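Local coordinates for protein acetyl xylan esterase (PDB 6AGQ) that probably removes acetyl groups from acetylated xylan, as a cold-active esterase of the alpha/beta-hydrolase superfamily, at residues D25-A33 with P149-L159. Numbering follows the deposited sequence.
Sequences DLFWDNAKA and PASYYYKQVYL
Phe27 pushes its ring into the hollow between the 149-150 turn and Lys155: CZ lies 3.4 Å from Pro149 O, which sits at the ring's edge, and CE1 is 3.8 Å from Pro149 CB. The alkyl chain of Lys155 forms another wall, its CD within 3.8 Å of Phe27 CZ. That chain leaves anti to its backbone nitrogen (chi1 -173°), then bends at chi3, bringing Lys155 NZ to a lone pair of Ala150 O at 2.6 Å, in the carbonyl plane. With an alanine here, Phe27 would probably lose that wall and Ala150 O its bond from NZ. Next along, the six-membered ring of Trp28 slides past Tyr158, nearly parallel (12°) but barely overlapping, with CH2 3.7 Å from Tyr158 CD2; Phe27 CE2 rests over a face of the indole. Trp28 NE1 bonds to Tyr252 O and Tyr158 OH to Phe253 O. The small Ala31 forms a dip for Leu159, whose CD2 lies 3.8 Å from Ala31 O. No hydrogen bond crosses, and the helix segments cross at -61°, their axes 10.8 Å apart. In this alpha/beta-hydrolase fold, helix 24-36 thus packs on the start of helix 153-170, with helices 186-197 and 255-259 also touching Trp28 through Leu197 and Met258.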
loop_
_atom_site.group_PDB
_atom_site.type_symbol
_atom_site.label_atom_id
_atom_site.label_comp_id
_atom_site.label_asym_id
_atom_site.label_seq_id
_atom_site.Cartn_x
_atom_site.Cartn_y
_atom_site.Cartn_z
ATOM N N ASP A 25 -33.580 17.435 -25.282
ATOM C CA ASP A 25 -34.511 18.451 -24.731
ATOM C C ASP A 25 -35.923 17.898 -24.511
ATOM O O ASP A 25 -36.546 18.134 -23.443
ATOM C CB ASP A 25 -34.514 19.743 -25.539
ATOM C CG ASP A 25 -33.134 20.407 -25.565
ATOM O OD1 ASP A 25 -32.454 20.428 -24.511
ATOM O OD2 ASP A 25 -32.698 20.889 -26.642
ATOM N N LEU A 26 -36.404 17.113 -25.467
ATOM C CA LEU A 26 -37.688 16.415 -25.277
ATOM C C LEU A 26 -37.727 15.488 -24.007
ATOM O O LEU A 26 -38.681 15.538 -23.241
ATOM C CB LEU A 26 -38.074 15.637 -26.526
ATOM C CG LEU A 26 -39.344 14.777 -26.419
ATOM C CD1 LEU A 26 -40.533 15.693 -26.184
ATOM C CD2 LEU A 26 -39.531 13.915 -27.672
ATOM N N PHE A 27 -36.726 14.652 -23.809
ATOM C CA PHE A 27 -36.671 13.785 -22.598
ATOM C C PHE A 27 -36.813 14.631 -21.322
ATOM O O PHE A 27 -37.610 14.274 -20.439
ATOM C CB PHE A 27 -35.374 13.000 -22.563
ATOM C CG PHE A 27 -35.137 12.269 -21.279
ATOM C CD1 PHE A 27 -35.664 10.997 -21.084
ATOM C CD2 PHE A 27 -34.363 12.833 -20.276
ATOM C CE1 PHE A 27 -35.430 10.317 -19.888
ATOM C CE2 PHE A 27 -34.130 12.178 -19.081
ATOM C CZ PHE A 27 -34.655 10.911 -18.888
ATOM N N TRP A 28 -36.069 15.750 -21.251
ATOM C CA TRP A 28 -36.096 16.615 -20.102
ATOM C C TRP A 28 -37.382 17.424 -19.921
ATOM O O TRP A 28 -37.869 17.573 -18.761
ATOM C CB TRP A 28 -34.839 17.494 -19.954
ATOM C CG TRP A 28 -33.656 16.694 -19.491
ATOM C CD1 TRP A 28 -32.514 16.409 -20.203
ATOM C CD2 TRP A 28 -33.494 16.069 -18.215
ATOM N NE1 TRP A 28 -31.695 15.632 -19.461
ATOM C CE2 TRP A 28 -32.261 15.400 -18.240
ATOM C CE3 TRP A 28 -34.296 15.985 -17.065
ATOM C CZ2 TRP A 28 -31.773 14.678 -17.149
ATOM C CZ3 TRP A 28 -33.834 15.244 -15.985
ATOM C CH2 TRP A 28 -32.592 14.572 -16.049
ATOM N N ASP A 29 -37.962 17.984 -20.963
ATOM C CA ASP A 29 -39.189 18.734 -20.645
ATOM C C ASP A 29 -40.414 17.835 -20.364
ATOM O O ASP A 29 -41.324 18.277 -19.674
ATOM C CB ASP A 29 -39.461 19.942 -21.541
ATOM C CG ASP A 29 -39.206 19.667 -22.933
ATOM O OD1 ASP A 29 -39.373 18.481 -23.251
ATOM O OD2 ASP A 29 -38.800 20.590 -23.681
ATOM N N ASN A 30 -40.407 16.575 -20.826
ATOM C CA ASN A 30 -41.352 15.577 -20.317
ATOM C C ASN A 30 -41.117 15.313 -18.823
ATOM O O ASN A 30 -42.066 15.303 -18.037
ATOM C CB ASN A 30 -41.263 14.207 -21.064
ATOM C CG ASN A 30 -41.901 14.235 -22.482
ATOM O OD1 ASN A 30 -42.657 15.146 -22.854
ATOM N ND2 ASN A 30 -41.563 13.237 -23.276
ATOM N N ALA A 31 -39.870 15.053 -18.433
ATOM C CA ALA A 31 -39.604 14.781 -17.019
ATOM C C ALA A 31 -39.956 15.977 -16.177
ATOM O O ALA A 31 -40.488 15.815 -15.109
ATOM C CB ALA A 31 -38.176 14.383 -16.801
ATOM N N LYS A 32 -39.687 17.170 -16.669
ATOM C CA LYS A 32 -40.078 18.393 -15.983
ATOM C C LYS A 32 -41.611 18.591 -15.832
ATOM O O LYS A 32 -42.033 19.107 -14.818
ATOM C CB LYS A 32 -39.486 19.636 -16.671
ATOM C CG LYS A 32 -38.048 19.928 -16.300
ATOM C CD LYS A 32 -37.581 21.269 -16.836
ATOM C CE LYS A 32 -36.630 21.101 -18.003
ATOM N NZ LYS A 32 -36.152 22.408 -18.494
ATOM N N ALA A 33 -42.407 18.247 -16.859
ATOM C CA ALA A 33 -43.867 18.395 -16.812
ATOM C C ALA A 33 -44.430 17.436 -15.781
ATOM O O ALA A 33 -45.340 17.777 -15.055
ATOM C CB ALA A 33 -44.499 18.161 -18.180
ATOM N N PRO A 149 -32.831 5.568 -19.664
ATOM C CA PRO A 149 -32.791 6.853 -18.966
ATOM C C PRO A 149 -34.096 7.216 -18.217
ATOM O O PRO A 149 -34.031 7.953 -17.260
ATOM C CB PRO A 149 -32.496 7.883 -20.072
ATOM C CG PRO A 149 -32.796 7.193 -21.345
ATOM C CD PRO A 149 -32.606 5.723 -21.113
ATOM N N ALA A 150 -35.238 6.725 -18.674
ATOM C CA ALA A 150 -36.513 6.971 -18.016
ATOM C C ALA A 150 -36.534 6.480 -16.575
ATOM O O ALA A 150 -37.237 7.075 -15.769
ATOM C CB ALA A 150 -37.668 6.323 -18.786
ATOM N N SER A 151 -35.766 5.429 -16.255
ATOM C CA SER A 151 -35.747 4.873 -14.877
ATOM C C SER A 151 -34.395 5.008 -14.150
ATOM O O SER A 151 -34.211 4.467 -13.045
ATOM C CB SER A 151 -36.164 3.380 -14.937
ATOM O OG SER A 151 -35.188 2.632 -15.642
ATOM N N TYR A 152 -33.451 5.749 -14.754
ATOM C CA TYR A 152 -32.117 5.847 -14.211
ATOM C C TYR A 152 -32.051 6.711 -12.923
ATOM O O TYR A 152 -32.618 7.799 -12.905
ATOM C CB TYR A 152 -31.181 6.377 -15.266
ATOM C CG TYR A 152 -29.744 6.546 -14.787
ATOM C CD1 TYR A 152 -29.010 5.436 -14.426
ATOM C CD2 TYR A 152 -29.138 7.827 -14.706
ATOM C CE1 TYR A 152 -27.716 5.563 -14.015
ATOM C CE2 TYR A 152 -27.829 7.967 -14.263
ATOM C CZ TYR A 152 -27.125 6.823 -13.896
ATOM O OH TYR A 152 -25.804 6.894 -13.465
ATOM N N TYR A 153 -31.343 6.228 -11.879
ATOM C CA TYR A 153 -31.163 6.983 -10.600
ATOM C C TYR A 153 -31.122 8.524 -10.677
ATOM O O TYR A 153 -31.848 9.253 -9.954
ATOM C CB TYR A 153 -29.868 6.527 -9.940
ATOM C CG TYR A 153 -29.557 7.178 -8.632
ATOM C CD1 TYR A 153 -30.281 6.838 -7.478
ATOM C CD2 TYR A 153 -28.579 8.112 -8.544
ATOM C CE1 TYR A 153 -30.018 7.428 -6.252
ATOM C CE2 TYR A 153 -28.301 8.725 -7.341
ATOM C CZ TYR A 153 -29.036 8.386 -6.194
ATOM O OH TYR A 153 -28.766 8.983 -5.008
ATOM N N TYR A 154 -30.320 9.047 -11.593
ATOM C CA TYR A 154 -30.108 10.490 -11.609
ATOM C C TYR A 154 -31.240 11.241 -12.233
ATOM O O TYR A 154 -31.242 12.483 -12.117
ATOM C CB TYR A 154 -28.716 10.935 -12.137
ATOM C CG TYR A 154 -27.576 10.745 -11.116
ATOM C CD1 TYR A 154 -27.406 11.634 -10.034
ATOM C CD2 TYR A 154 -26.638 9.713 -11.279
ATOM C CE1 TYR A 154 -26.399 11.453 -9.087
ATOM C CE2 TYR A 154 -25.588 9.545 -10.381
ATOM C CZ TYR A 154 -25.469 10.398 -9.284
ATOM O OH TYR A 154 -24.449 10.219 -8.413
ATOM N N LYS A 155 -32.240 10.565 -12.810
ATOM C CA LYS A 155 -33.369 11.321 -13.311
ATOM C C LYS A 155 -34.128 12.010 -12.169
ATOM O O LYS A 155 -34.243 13.201 -12.161
ATOM C CB LYS A 155 -34.323 10.484 -14.138
ATOM C CG LYS A 155 -35.413 11.315 -14.790
ATOM C CD LYS A 155 -36.442 10.448 -15.532
ATOM C CE LYS A 155 -37.715 10.320 -14.761
ATOM N NZ LYS A 155 -38.583 9.324 -15.435
ATOM N N GLN A 156 -34.634 11.250 -11.217
ATOM C CA GLN A 156 -35.297 11.817 -10.086
ATOM C C GLN A 156 -34.349 12.672 -9.227
ATOM O O GLN A 156 -34.801 13.685 -8.664
ATOM C CB GLN A 156 -36.009 10.743 -9.235
ATOM C CG GLN A 156 -37.297 10.241 -9.868
ATOM C CD GLN A 156 -38.431 11.264 -9.804
ATOM O OE1 GLN A 156 -38.501 12.083 -8.884
ATOM N NE2 GLN A 156 -39.295 11.246 -10.803
ATOM N N VAL A 157 -33.035 12.380 -9.192
ATOM C CA VAL A 157 -32.102 13.295 -8.471
ATOM C C VAL A 157 -32.090 14.697 -9.077
ATOM O O VAL A 157 -32.179 15.715 -8.349
ATOM C CB VAL A 157 -30.675 12.676 -8.377
ATOM C CG1 VAL A 157 -29.720 13.576 -7.651
ATOM C CG2 VAL A 157 -30.751 11.327 -7.654
ATOM N N TYR A 158 -32.000 14.780 -10.421
ATOM C CA TYR A 158 -31.946 16.084 -11.084
ATOM C C TYR A 158 -33.231 16.842 -10.901
ATOM O O TYR A 158 -33.234 18.065 -10.694
ATOM C CB TYR A 158 -31.613 15.982 -12.572
ATOM C CG TYR A 158 -30.177 15.619 -12.894
ATOM C CD1 TYR A 158 -29.322 15.062 -11.951
ATOM C CD2 TYR A 158 -29.683 15.796 -14.152
ATOM C CE1 TYR A 158 -28.020 14.723 -12.271
ATOM C CE2 TYR A 158 -28.382 15.384 -14.472
ATOM C CZ TYR A 158 -27.574 14.881 -13.537
ATOM O OH TYR A 158 -26.299 14.498 -13.827
ATOM N N LEU A 159 -34.335 16.132 -10.956
ATOM C CA LEU A 159 -35.627 16.778 -10.651
ATOM C C LEU A 159 -35.721 17.300 -9.215
ATOM O O LEU A 159 -36.298 18.366 -8.991
ATOM C CB LEU A 159 -36.777 15.775 -10.920
ATOM C CG LEU A 159 -36.914 15.380 -12.370
ATOM C CD1 LEU A 159 -38.002 14.331 -12.525
ATOM C CD2 LEU A 159 -37.200 16.545 -13.312
#